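Local coordinates for protein protease Do-like 2, chloroplastic (Arabidopsis thaliana, PDB 4FLN) that is a chloroplast serine protease that makes the primary cleavage of the photodamaged D1 protein of photosystem II, at residues Y54-A59 / D96-V101; G84-N89 / L126-E131; T275-L280 / V299-D304; V293-D298 / I341-E346; A376-T381 / S420-N425. All coordinates share one frame; numbering follows the deposited sequence.

Contact 1 of 5, residues Y54-A59 / D96-V101; sequences YCTHTA and DTQVKV
Tyr54 faces Lys100 where strands 50-57 and 96-102 run antiparallel. This pairing closes the first six-stranded barrel of the chymotrypsin-like protease fold. Two backbone hydrogen bonds join the pair, Tyr54 N to Lys100 O at 2.7 Å and Lys100 N to Tyr54 O at 2.7 Å. Lys100 O also lies at the edge of the Tyr54 ring, near its plane. The Lys100 side chain bends at chi2 (145°) and runs alongside Tyr54 CB, with CD 3.5 Å from it. Lys109 makes a cation-pi contact with the Tyr54 ring.

Cys55 points to the other face of the sheet, beside Val99. Its SG touches Val99 CG2 at 4.1 Å. Thr56 comes next. Its N donates to Gln98 O at 3.0 Å, and its O accepts from Thr97 N at 2.9 Å. Two residues thus stand opposite one, a beta bulge at Thr97. The Thr56 branches divide: OG1 meets Gln98 CG, while CG2 lies against Thr97 CB. His57 shares the Cys55 face, and Cys55 SG lies over one face of its ring, displaced toward the rim. Its nitrogens are held by Glu94 O and Ser74 OG, and its side chain is about 7 Å from that of His91, the probable charge-relay histidine. Past the strand, Thr58 OG1 donates to Thr97 OG1 at 2.7 Å.

Contact 2 of 5, residues G84-N89 / L126-E131; sequences GKLLTN and LSVESE
Leu86 and Leu126 form an antiparallel hydrogen-bonded pair between strands 85-88 and 123-129. Leu86 N donates to Leu126 O at 2.7 Å, and Leu126 N donates to Leu86 O at 2.7 Å. Both bonds lie in the plane of the accepting carbonyl. The short strand segments run antiparallel but twisted, with 136° between their directions, as suits neighbours in a strongly twisted barrel. They soon part on the Gly84 side. There Lys85 CA makes a bent CA-H...O contact with Leu126 O, 3.4 Å away.

The side chains of the pair stand on the same face. Their CB atoms meet at 4.1 Å. Leu86 has CG beside its backbone N (chi1 -66°), and its CD1 meets Val128 CG2 at a slant, 4.2 Å away. On the other side of the pair, Thr88 turns its methyl CG2 toward Leu126 CG, 4.3 Å away. Its hydroxyl OG1 is used elsewhere, in a hydrogen bond to Ser77 O. The Thr88 side chain is about 7 Å from that of Ser200, the likely nucleophile. Phe133 and Trp134 pack on Leu86, and Val114 of the next strand packs on Leu126.

The polar work across this contact is thus done by the backbone, and the side chains that meet add only apolar packing.

Contact 3 of 5, residues T275-L280 / V299-D304; sequences TNEGVL and VIVSFD
Val279 and Ile300 are joined through their backbones in an antiparallel hydrogen-bonded pair. Val279 N donates to Ile300 O at 3.2 Å, in the carbonyl plane. The return bond, from Ile300 N to Val279 O at 3.0 Å, is bent and weak. CA-H groups support the same two carbonyls. Gly278 CA lies against Ile300 O, and Val299 CA lies 3.3 Å from Val279 O.

Most of the rest is apolar. Val279 and Ile300 lie side by side and point the same way, with Val279 CG2 4.0 Å from Ile300 CG1. On the other face Leu280 crosses Val299 at a slant, CD1 to CG2 at 4.1 Å. Val299 CG1, anti to its own backbone N (chi1 179°), comes down on Gly278 CA at 3.7 Å. Gly278 has a positive phi of 93° and leaves that methyl its place. Glu277 is the exception, a charged group beside a methyl. It crosses Val301 at about a right angle, with OE1 4.1 Å from Val301 CG1.

Leu271 of helix 265-271 packs on both Leu280 and Val299, while Ile339 and Ile341 pack on Ile300. A curled antiparallel sheet forming a small barrel capped by helices is the PDZ fold, here the first PDZ domain of the protein.

Contact 4 of 5, residues V293-D298 / I341-E346; sequences VLKEGD and IIRAGE
Arg343 reaches Asp298 by a chain that leaves its strand with CG anti to the backbone N (chi1 176°) and then bends at chi3 (-66°). The bend turns NE and NH2 together toward the carboxylate, which meets them with both oxygens. The result is a side-on, two-pronged salt bridge. NE gives a straight bond to Asp298 OD1 at 3.2 Å, and NH2 binds Asp298 OD2 at 2.7 Å, both on the syn side. The carboxylate and guanidinium planes are 33° apart.

NH2 has a second acceptor, Val293 O, at 2.8 Å. OD2 has a second donor, Lys295 N, which comes from above the carboxylate plane at 3.0 Å. The aspartate therefore ties the arginine to the type II turn from Lys295 to Asp298. Lys295 crosses the arginine at about a right angle, with CE 3.8 Å above the centre of one guanidinium face. Lys295 NZ lies 4.0 Å from Arg343 NH1. Asp298 probably offsets the nearness of these two positive charges.

Beneath the polar groups, Leu294 CD2 packs on Ile341 CG1 at 3.9 Å. A water lies between Gly297 O and Ile342 O. The turn precedes strand 299-303, which pairs with strand 336-343. Arg343 ends the latter strand, where a type II' turn leads into strand 346-353, and Val350 and Val352 of that strand pack on Val293.

Contact 5 of 5, residues A376-T381 / S420-N425; sequences AGLVFT and SQVLAN
Leu378 and Val422 lie side by side and point the same way, from paired antiparallel strands in the second PDZ domain. They form a non-hydrogen-bonded pair. Leu378 CD2 sits against both methyls of Val422, CG1 and CG2, at 3.5 Å from each. Leu477 of strand 474-478 packs on Leu378 as well.

Val379 points toward strand 417-422. Its CG1 is anti to the backbone N (chi1 167°) and touches Ser420 OG at 3.6 Å. Its CG2 points back along the strand and meets Leu423 CG at 4.0 Å, the two side chains running at a slant to each other. Leu423 in turn leans over the backbone, with CG close to Gly377 O, and Tyr493 of helix 479-493 touches it beyond.

Three main-chain hydrogen bonds hold these groups in place. Leu423 N donates to Gly377 O at 2.8 Å, tilted from the carbonyl plane. Gly377, with a positive phi of 82°, turns the chain into the strand. Val379 N then donates to Gln421 O at 3.1 Å. Val379 O does not return the bond to Gln421. It is taken by Ser420 instead, so two residues face one, as in a beta bulge. Ser420 grips that oxygen twice: N binds Val379 O at 3.0 Å, and OG adds a weak bond to it.

How the contacts relate
Contacts 1 and 2 belong to the same barrel of the protease domain and touch, with Val101 packed on Val128 and Leu86. Contact 1 closes that barrel and mixes backbone bonds with polar side chains at a subunit interface. Contact 2 joins two adjacent strands of the same barrel and is apolar beyond its backbone. Contacts 3 and 4 share the first PDZ domain and are linked through Val299 and Ile342. Contact 3 is buried and aliphatic, whereas contact 4 is a partly buried join of a turn to a strand end, built on a salt bridge. Contact 5 is buried in the second PDZ domain, about 33 Å from contact 1 between centres. Like contact 1, it meets the second subunit.

Contact 1 of 5, residues Y54-A59 / D96-V101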
# COMPACT_ATOMS: atom_id res chain seq x y z
N TYR B 54 1.37 -36.46 -4.76
CA TYR B 54 2.30 -35.84 -3.82
C TYR B 54 3.69 -35.83 -4.42
O TYR B 54 4.17 -36.86 -4.91
CB TYR B 54 2.33 -36.59 -2.49
CG TYR B 54 0.99 -36.72 -1.81
CD1 TYR B 54 0.68 -35.96 -0.70
CD2 TYR B 54 0.04 -37.62 -2.27
CE1 TYR B 54 -0.55 -36.10 -0.06
CE2 TYR B 54 -1.18 -37.76 -1.65
CZ TYR B 54 -1.47 -36.99 -0.54
OH TYR B 54 -2.69 -37.13 0.08
N CYS B 55 4.32 -34.67 -4.40
CA CYS B 55 5.64 -34.51 -4.98
C CYS B 55 6.55 -33.61 -4.16
O CYS B 55 6.16 -32.51 -3.76
CB CYS B 55 5.53 -33.97 -6.41
SG CYS B 55 7.11 -33.41 -7.09
N THR B 56 7.77 -34.08 -3.94
CA THR B 56 8.78 -33.30 -3.23
C THR B 56 9.65 -32.58 -4.25
O THR B 56 10.15 -33.20 -5.18
CB THR B 56 9.63 -34.20 -2.34
OG1 THR B 56 8.81 -34.76 -1.32
CG2 THR B 56 10.75 -33.42 -1.70
N HIS B 57 9.82 -31.28 -4.08
CA HIS B 57 10.51 -30.45 -5.07
C HIS B 57 11.84 -29.91 -4.57
O HIS B 57 11.88 -29.14 -3.62
CB HIS B 57 9.63 -29.27 -5.48
CG HIS B 57 8.33 -29.68 -6.10
ND1 HIS B 57 8.17 -29.87 -7.45
CD2 HIS B 57 7.12 -29.95 -5.54
CE1 HIS B 57 6.93 -30.23 -7.70
NE2 HIS B 57 6.27 -30.29 -6.56
N THR B 58 12.93 -30.31 -5.21
CA THR B 58 14.20 -29.62 -4.99
C THR B 58 14.65 -28.95 -6.27
O THR B 58 15.16 -29.60 -7.17
CB THR B 58 15.30 -30.58 -4.56
OG1 THR B 58 14.81 -31.46 -3.54
CG2 THR B 58 16.50 -29.79 -4.04
N ALA B 59 14.51 -27.63 -6.33
CA ALA B 59 14.97 -26.87 -7.48
C ALA B 59 16.39 -26.40 -7.22
O ALA B 59 16.81 -26.31 -6.08
CB ALA B 59 14.06 -25.69 -7.72
N ASP B 96 11.35 -33.37 -9.62
CA ASP B 96 10.88 -34.35 -8.65
C ASP B 96 12.02 -35.03 -7.90
O ASP B 96 12.89 -35.67 -8.50
CB ASP B 96 9.99 -35.40 -9.34
CG ASP B 96 10.75 -36.28 -10.32
OD1 ASP B 96 11.20 -35.76 -11.36
OD2 ASP B 96 10.89 -37.49 -10.05
N THR B 97 12.01 -34.88 -6.58
CA THR B 97 12.88 -35.66 -5.72
C THR B 97 12.26 -37.04 -5.52
O THR B 97 12.92 -38.07 -5.63
CB THR B 97 13.06 -35.00 -4.36
OG1 THR B 97 13.79 -33.77 -4.52
CG2 THR B 97 13.81 -35.91 -3.42
N GLN B 98 10.96 -37.02 -5.23
CA GLN B 98 10.17 -38.24 -5.18
C GLN B 98 8.71 -37.90 -5.50
O GLN B 98 8.25 -36.76 -5.29
CB GLN B 98 10.28 -38.93 -3.82
CG GLN B 98 9.76 -38.11 -2.66
CD GLN B 98 9.87 -38.83 -1.34
OE1 GLN B 98 9.10 -38.57 -0.42
NE2 GLN B 98 10.85 -39.73 -1.23
N VAL B 99 7.98 -38.88 -6.02
CA VAL B 99 6.62 -38.66 -6.43
C VAL B 99 5.75 -39.81 -5.95
O VAL B 99 6.05 -40.99 -6.19
CB VAL B 99 6.54 -38.52 -7.96
CG1 VAL B 99 5.09 -38.37 -8.41
CG2 VAL B 99 7.38 -37.33 -8.41
N LYS B 100 4.68 -39.45 -5.26
CA LYS B 100 3.82 -40.45 -4.64
C LYS B 100 2.37 -40.19 -5.04
O LYS B 100 1.96 -39.05 -5.21
CB LYS B 100 3.96 -40.39 -3.11
CG LYS B 100 5.15 -39.55 -2.64
CD LYS B 100 4.85 -38.81 -1.34
CE LYS B 100 5.96 -37.83 -0.97
NZ LYS B 100 5.60 -36.98 0.20
N VAL B 101 1.61 -41.26 -5.21
CA VAL B 101 0.22 -41.09 -5.63
C VAL B 101 -0.73 -41.89 -4.74
O VAL B 101 -0.38 -42.96 -4.23
CB VAL B 101 0.03 -41.48 -7.09
CG1 VAL B 101 0.72 -40.48 -7.99
CG2 VAL B 101 0.55 -42.89 -7.34

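Contact 2 of 5, residues G84-N89 / L126-E131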
# COMPACT_ATOMS: atom_id res chain seq x y z
N GLY B 84 -0.41 -48.85 -18.19
CA GLY B 84 0.02 -48.66 -16.82
C GLY B 84 0.31 -47.21 -16.49
O GLY B 84 1.08 -46.92 -15.58
N LYS B 85 -0.28 -46.28 -17.24
CA LYS B 85 0.16 -44.89 -17.19
C LYS B 85 -0.79 -43.92 -16.46
O LYS B 85 -2.01 -44.10 -16.46
CB LYS B 85 0.47 -44.39 -18.61
CG LYS B 85 1.53 -45.24 -19.33
CD LYS B 85 1.71 -44.83 -20.80
CE LYS B 85 0.45 -45.12 -21.63
NZ LYS B 85 0.48 -44.51 -23.00
N LEU B 86 -0.21 -42.92 -15.81
CA LEU B 86 -0.96 -41.83 -15.21
C LEU B 86 -0.63 -40.50 -15.89
O LEU B 86 0.53 -40.20 -16.16
CB LEU B 86 -0.65 -41.72 -13.71
CG LEU B 86 -1.10 -42.90 -12.86
CD1 LEU B 86 -0.76 -42.67 -11.40
CD2 LEU B 86 -2.60 -43.11 -13.05
N LEU B 87 -1.65 -39.70 -16.15
CA LEU B 87 -1.46 -38.41 -16.80
C LEU B 87 -1.46 -37.31 -15.76
O LEU B 87 -2.22 -37.35 -14.80
CB LEU B 87 -2.59 -38.18 -17.80
CG LEU B 87 -2.37 -37.21 -18.95
CD1 LEU B 87 -0.94 -37.28 -19.43
CD2 LEU B 87 -3.32 -37.56 -20.08
N THR B 88 -0.60 -36.31 -15.94
CA THR B 88 -0.62 -35.15 -15.05
C THR B 88 0.00 -33.92 -15.69
O THR B 88 0.41 -33.94 -16.84
CB THR B 88 0.07 -35.44 -13.70
OG1 THR B 88 -0.26 -34.41 -12.77
CG2 THR B 88 1.58 -35.51 -13.86
N ASN B 89 0.05 -32.82 -14.94
CA ASN B 89 0.77 -31.65 -15.40
C ASN B 89 2.25 -31.83 -15.10
O ASN B 89 2.61 -32.50 -14.14
CB ASN B 89 0.26 -30.38 -14.72
CG ASN B 89 -1.06 -29.94 -15.27
OD1 ASN B 89 -2.02 -29.74 -14.53
ND2 ASN B 89 -1.13 -29.78 -16.58
N LEU B 126 3.19 -40.71 -15.78
CA LEU B 126 3.80 -41.41 -14.66
C LEU B 126 3.49 -42.90 -14.74
O LEU B 126 2.42 -43.31 -15.23
CB LEU B 126 3.30 -40.86 -13.33
CG LEU B 126 3.35 -39.37 -13.00
CD1 LEU B 126 2.62 -39.13 -11.70
CD2 LEU B 126 4.78 -38.87 -12.91
N SER B 127 4.43 -43.71 -14.27
CA SER B 127 4.21 -45.15 -14.14
C SER B 127 4.12 -45.47 -12.66
O SER B 127 4.66 -44.74 -11.83
CB SER B 127 5.34 -45.95 -14.79
OG SER B 127 6.57 -45.76 -14.11
N VAL B 128 3.41 -46.54 -12.32
CA VAL B 128 3.28 -46.92 -10.91
C VAL B 128 3.54 -48.39 -10.62
O VAL B 128 3.20 -49.27 -11.42
CB VAL B 128 1.93 -46.49 -10.32
CG1 VAL B 128 1.39 -47.56 -9.38
CG2 VAL B 128 2.08 -45.16 -9.60
N GLU B 129 4.15 -48.64 -9.47
CA GLU B 129 4.46 -49.99 -9.01
C GLU B 129 3.96 -50.26 -7.58
O GLU B 129 4.42 -49.63 -6.63
CB GLU B 129 5.96 -50.26 -9.13
CG GLU B 129 6.82 -49.10 -8.65
CD GLU B 129 8.28 -49.50 -8.51
OE1 GLU B 129 8.60 -50.68 -8.76
OE2 GLU B 129 9.10 -48.63 -8.14
N SER B 130 3.03 -51.20 -7.43
CA SER B 130 2.52 -51.99 -8.55
C SER B 130 1.42 -52.94 -8.08
O SER B 130 1.22 -53.13 -6.88
CB SER B 130 3.64 -52.82 -9.19
OG SER B 130 4.09 -52.25 -10.41
N GLU B 131 0.69 -53.49 -9.04
CA GLU B 131 -0.04 -54.75 -8.87
C GLU B 131 -1.14 -54.71 -7.81
O GLU B 131 -1.95 -55.62 -7.73
CB GLU B 131 0.94 -55.88 -8.58

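Contact 3 of 5, residues T275-L280 / V299-D304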
# COMPACT_ATOMS: atom_id res chain seq x y z
N THR B 275 -7.41 -9.90 -53.12
CA THR B 275 -8.49 -10.03 -52.14
C THR B 275 -8.03 -9.72 -50.73
O THR B 275 -7.18 -8.86 -50.52
CB THR B 275 -9.10 -11.45 -52.15
OG1 THR B 275 -8.05 -12.42 -52.00
CG2 THR B 275 -9.84 -11.71 -53.46
N ASN B 276 -8.58 -10.45 -49.76
CA ASN B 276 -8.11 -10.32 -48.39
C ASN B 276 -7.49 -11.62 -47.91
O ASN B 276 -8.20 -12.54 -47.48
CB ASN B 276 -9.29 -9.94 -47.48
CG ASN B 276 -10.54 -10.76 -47.78
OD1 ASN B 276 -10.51 -11.66 -48.61
ND2 ASN B 276 -11.63 -10.45 -47.09
N GLU B 277 -6.16 -11.67 -47.92
CA GLU B 277 -5.43 -12.86 -47.53
C GLU B 277 -3.99 -12.51 -47.21
O GLU B 277 -3.46 -11.51 -47.68
CB GLU B 277 -5.44 -13.90 -48.66
CG GLU B 277 -6.68 -14.78 -48.71
CD GLU B 277 -6.50 -15.99 -49.59
OE1 GLU B 277 -5.43 -16.10 -50.23
OE2 GLU B 277 -7.41 -16.84 -49.64
N GLY B 278 -3.35 -13.35 -46.41
CA GLY B 278 -1.93 -13.23 -46.22
C GLY B 278 -1.43 -12.40 -45.06
O GLY B 278 -2.02 -11.40 -44.67
N VAL B 279 -0.30 -12.84 -44.53
CA VAL B 279 0.40 -12.11 -43.50
C VAL B 279 1.82 -11.86 -44.02
O VAL B 279 2.39 -12.70 -44.71
CB VAL B 279 0.39 -12.92 -42.19
CG1 VAL B 279 -1.02 -13.01 -41.68
CG2 VAL B 279 0.92 -14.31 -42.42
N LEU B 280 2.37 -10.68 -43.73
CA LEU B 280 3.70 -10.29 -44.20
C LEU B 280 4.83 -10.80 -43.30
O LEU B 280 4.75 -10.71 -42.08
CB LEU B 280 3.78 -8.77 -44.34
CG LEU B 280 5.04 -8.11 -44.88
CD1 LEU B 280 5.41 -8.63 -46.27
CD2 LEU B 280 4.87 -6.59 -44.93
N VAL B 299 4.80 -12.77 -48.44
CA VAL B 299 3.49 -12.81 -47.85
C VAL B 299 3.04 -14.25 -47.85
O VAL B 299 2.72 -14.78 -48.90
CB VAL B 299 2.49 -12.03 -48.70
CG1 VAL B 299 1.10 -12.10 -48.07
CG2 VAL B 299 2.97 -10.58 -48.87
N ILE B 300 2.99 -14.90 -46.69
CA ILE B 300 2.49 -16.26 -46.73
C ILE B 300 0.98 -16.21 -46.98
O ILE B 300 0.25 -15.40 -46.39
CB ILE B 300 2.89 -17.20 -45.54
CG1 ILE B 300 1.69 -17.52 -44.66
CG2 ILE B 300 4.13 -16.74 -44.75
CD1 ILE B 300 1.49 -18.99 -44.47
N VAL B 301 0.55 -17.08 -47.87
CA VAL B 301 -0.78 -17.06 -48.46
C VAL B 301 -1.54 -18.36 -48.13
O VAL B 301 -2.70 -18.34 -47.71
CB VAL B 301 -0.72 -16.72 -49.96
CG1 VAL B 301 -1.67 -17.59 -50.75
CG2 VAL B 301 -1.01 -15.23 -50.17
N SER B 302 -0.93 -19.49 -48.42
CA SER B 302 -1.50 -20.77 -48.00
C SER B 302 -0.54 -21.53 -47.09
O SER B 302 0.66 -21.23 -47.05
CB SER B 302 -1.84 -21.62 -49.22
OG SER B 302 -0.76 -21.67 -50.13
N PHE B 303 -1.07 -22.48 -46.34
CA PHE B 303 -0.25 -23.39 -45.56
C PHE B 303 -0.87 -24.77 -45.69
O PHE B 303 -2.01 -24.95 -45.26
CB PHE B 303 -0.22 -22.92 -44.11
CG PHE B 303 0.61 -23.78 -43.21
CD1 PHE B 303 1.86 -23.36 -42.79
CD2 PHE B 303 0.13 -24.99 -42.76
CE1 PHE B 303 2.61 -24.14 -41.94
CE2 PHE B 303 0.88 -25.78 -41.91
CZ PHE B 303 2.12 -25.35 -41.50
N ASP B 304 -0.15 -25.73 -46.25
CA ASP B 304 -0.71 -27.05 -46.54
C ASP B 304 -2.05 -26.91 -47.28
O ASP B 304 -3.00 -27.64 -47.00
CB ASP B 304 -0.92 -27.87 -45.25
CG ASP B 304 0.36 -28.59 -44.78
OD1 ASP B 304 1.34 -28.68 -45.56
OD2 ASP B 304 0.37 -29.08 -43.63

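Contact 4 of 5, residues V293-D298 / I341-E346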
# COMPACT_ATOMS: atom_id res chain seq x y z
N VAL B 293 14.67 -20.19 -46.83
CA VAL B 293 13.51 -20.42 -47.68
C VAL B 293 12.67 -19.15 -47.84
O VAL B 293 12.35 -18.76 -48.96
CB VAL B 293 12.62 -21.56 -47.14
CG1 VAL B 293 11.55 -21.92 -48.15
CG2 VAL B 293 13.46 -22.78 -46.79
N LEU B 294 12.19 -18.61 -46.72
CA LEU B 294 11.51 -17.30 -46.68
C LEU B 294 12.43 -16.07 -46.59
O LEU B 294 13.57 -16.17 -46.14
CB LEU B 294 10.48 -17.29 -45.55
CG LEU B 294 9.52 -18.47 -45.63
CD1 LEU B 294 8.54 -18.46 -44.49
CD2 LEU B 294 8.78 -18.45 -46.95
N LYS B 295 11.92 -14.91 -47.02
CA LYS B 295 12.62 -13.63 -46.88
C LYS B 295 11.68 -12.53 -46.39
O LYS B 295 10.47 -12.61 -46.61
CB LYS B 295 13.20 -13.17 -48.21
CG LYS B 295 13.87 -14.25 -49.01
CD LYS B 295 14.18 -13.77 -50.42
CE LYS B 295 14.73 -14.90 -51.26
NZ LYS B 295 14.76 -14.55 -52.71
N GLU B 296 12.23 -11.50 -45.75
CA GLU B 296 11.42 -10.34 -45.39
C GLU B 296 10.72 -9.85 -46.64
O GLU B 296 11.35 -9.67 -47.67
CB GLU B 296 12.28 -9.20 -44.86
CG GLU B 296 13.39 -9.58 -43.91
CD GLU B 296 14.29 -8.38 -43.59
OE1 GLU B 296 15.06 -8.46 -42.61
OE2 GLU B 296 14.21 -7.37 -44.32
N GLY B 297 9.41 -9.63 -46.55
CA GLY B 297 8.68 -9.13 -47.70
C GLY B 297 7.85 -10.22 -48.37
O GLY B 297 7.03 -9.94 -49.25
N ASP B 298 8.07 -11.46 -47.95
CA ASP B 298 7.22 -12.56 -48.37
C ASP B 298 5.85 -12.48 -47.69
O ASP B 298 5.74 -12.15 -46.50
CB ASP B 298 7.88 -13.90 -48.06
CG ASP B 298 9.05 -14.21 -48.98
OD1 ASP B 298 9.41 -13.34 -49.81
OD2 ASP B 298 9.61 -15.33 -48.88
N ILE B 341 3.30 -18.83 -51.12
CA ILE B 341 3.90 -17.54 -50.87
C ILE B 341 3.67 -16.58 -52.02
O ILE B 341 3.48 -17.00 -53.17
CB ILE B 341 5.43 -17.70 -50.59
CG1 ILE B 341 5.72 -17.33 -49.15
CG2 ILE B 341 6.30 -16.91 -51.56
CD1 ILE B 341 4.91 -18.14 -48.18
N ILE B 342 3.66 -15.30 -51.72
CA ILE B 342 3.76 -14.29 -52.76
C ILE B 342 5.06 -13.55 -52.54
O ILE B 342 5.26 -12.90 -51.50
CB ILE B 342 2.57 -13.29 -52.75
CG1 ILE B 342 1.25 -14.04 -52.97
CG2 ILE B 342 2.78 -12.21 -53.81
CD1 ILE B 342 0.04 -13.14 -53.07
N ARG B 343 5.96 -13.69 -53.50
CA ARG B 343 7.26 -13.03 -53.46
C ARG B 343 7.34 -12.08 -54.64
O ARG B 343 6.92 -12.43 -55.74
CB ARG B 343 8.39 -14.06 -53.51
CG ARG B 343 9.77 -13.45 -53.57
CD ARG B 343 10.83 -14.51 -53.43
NE ARG B 343 10.80 -15.11 -52.11
CZ ARG B 343 11.22 -16.34 -51.83
NH1 ARG B 343 11.71 -17.11 -52.79
NH2 ARG B 343 11.13 -16.79 -50.59
N ALA B 344 7.86 -10.88 -54.42
CA ALA B 344 7.70 -9.83 -55.41
C ALA B 344 6.20 -9.71 -55.67
O ALA B 344 5.42 -9.37 -54.76
CB ALA B 344 8.41 -10.17 -56.68
N GLY B 345 5.80 -9.98 -56.90
CA GLY B 345 4.38 -10.04 -57.20
C GLY B 345 3.90 -11.44 -57.51
O GLY B 345 2.75 -11.63 -57.89
N GLU B 346 4.77 -12.42 -57.32
CA GLU B 346 4.56 -13.73 -57.91
C GLU B 346 4.20 -14.82 -56.91
O GLU B 346 4.85 -14.98 -55.89
CB GLU B 346 5.81 -14.13 -58.70
CG GLU B 346 6.17 -13.14 -59.81
CD GLU B 346 7.67 -13.01 -60.03
OE1 GLU B 346 8.37 -14.05 -60.10
OE2 GLU B 346 8.15 -11.86 -60.12
O HOH W 1 5.78 -9.94 -51.57

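Contact 5 of 5, residues A376-T381 / S420-N425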
# COMPACT_ATOMS: atom_id res chain seq x y z
N ALA B 376 39.43 -17.27 -11.06
CA ALA B 376 39.93 -16.18 -10.25
C ALA B 376 38.80 -15.54 -9.43
O ALA B 376 38.79 -14.33 -9.16
CB ALA B 376 40.61 -15.14 -11.14
N GLY B 377 37.84 -16.37 -9.04
CA GLY B 377 36.71 -15.89 -8.26
C GLY B 377 35.64 -15.27 -9.14
O GLY B 377 34.59 -14.86 -8.64
N LEU B 378 35.88 -15.21 -10.45
CA LEU B 378 34.88 -14.67 -11.37
C LEU B 378 33.89 -15.77 -11.73
O LEU B 378 34.24 -16.78 -12.34
CB LEU B 378 35.51 -14.10 -12.65
CG LEU B 378 36.58 -12.99 -12.62
CD1 LEU B 378 36.44 -12.11 -13.85
CD2 LEU B 378 36.54 -12.15 -11.35
N VAL B 379 32.63 -15.56 -11.36
CA VAL B 379 31.63 -16.61 -11.50
C VAL B 379 30.78 -16.40 -12.74
O VAL B 379 30.10 -15.38 -12.88
CB VAL B 379 30.75 -16.67 -10.24
CG1 VAL B 379 29.53 -17.52 -10.48
CG2 VAL B 379 31.55 -17.21 -9.07
N PHE B 380 30.84 -17.38 -13.64
CA PHE B 380 30.09 -17.33 -14.91
C PHE B 380 28.92 -18.34 -14.97
O PHE B 380 29.06 -19.50 -14.58
CB PHE B 380 31.05 -17.59 -16.08
CG PHE B 380 32.14 -16.56 -16.23
CD1 PHE B 380 31.86 -15.30 -16.72
CD2 PHE B 380 33.44 -16.87 -15.91
CE1 PHE B 380 32.85 -14.36 -16.87
CE2 PHE B 380 34.45 -15.94 -16.06
CZ PHE B 380 34.15 -14.68 -16.54
N THR B 381 27.77 -17.88 -15.45
CA THR B 381 26.68 -18.78 -15.85
C THR B 381 26.00 -18.29 -17.11
O THR B 381 26.13 -17.11 -17.47
CB THR B 381 25.57 -18.90 -14.79
OG1 THR B 381 25.36 -17.62 -14.18
CG2 THR B 381 25.92 -19.90 -13.73
N SER B 420 28.03 -13.23 -13.10
CA SER B 420 27.01 -12.86 -12.11
C SER B 420 27.59 -12.08 -10.92
O SER B 420 27.18 -10.96 -10.65
CB SER B 420 26.16 -14.06 -11.67
OG SER B 420 26.92 -15.24 -11.56
N GLN B 421 28.53 -12.70 -10.19
CA GLN B 421 29.24 -12.01 -9.12
C GLN B 421 30.75 -12.28 -9.20
O GLN B 421 31.19 -13.20 -9.90
CB GLN B 421 28.69 -12.43 -7.75
CG GLN B 421 29.08 -13.85 -7.34
CD GLN B 421 28.16 -14.45 -6.30
OE1 GLN B 421 27.23 -15.18 -6.64
NE2 GLN B 421 28.42 -14.16 -5.02
N VAL B 422 31.54 -11.48 -8.50
CA VAL B 422 32.95 -11.78 -8.32
C VAL B 422 33.20 -12.08 -6.86
O VAL B 422 32.89 -11.27 -6.00
CB VAL B 422 33.86 -10.60 -8.72
CG1 VAL B 422 35.29 -10.88 -8.31
CG2 VAL B 422 33.78 -10.33 -10.21
N LEU B 423 33.78 -13.24 -6.55
CA LEU B 423 34.06 -13.53 -5.15
C LEU B 423 35.38 -12.86 -4.81
O LEU B 423 36.44 -13.26 -5.32
CB LEU B 423 34.15 -15.03 -4.93
CG LEU B 423 33.14 -15.88 -5.69
CD1 LEU B 423 33.43 -17.34 -5.47
CD2 LEU B 423 31.76 -15.55 -5.20
N ALA B 424 35.32 -11.87 -3.92
CA ALA B 424 36.43 -10.96 -3.70
C ALA B 424 37.74 -11.69 -3.34
O ALA B 424 37.73 -12.68 -2.61
CB ALA B 424 36.07 -9.94 -2.66
N ASN B 425 38.86 -11.17 -3.85
CA ASN B 425 40.18 -11.76 -3.61
C ASN B 425 41.30 -10.92 -4.24
O ASN B 425 41.06 -10.11 -5.13
CB ASN B 425 40.24 -13.19 -4.14
CG ASN B 425 41.48 -13.94 -3.67
OD1 ASN B 425 42.49 -14.02 -4.37
ND2 ASN B 425 41.40 -14.49 -2.46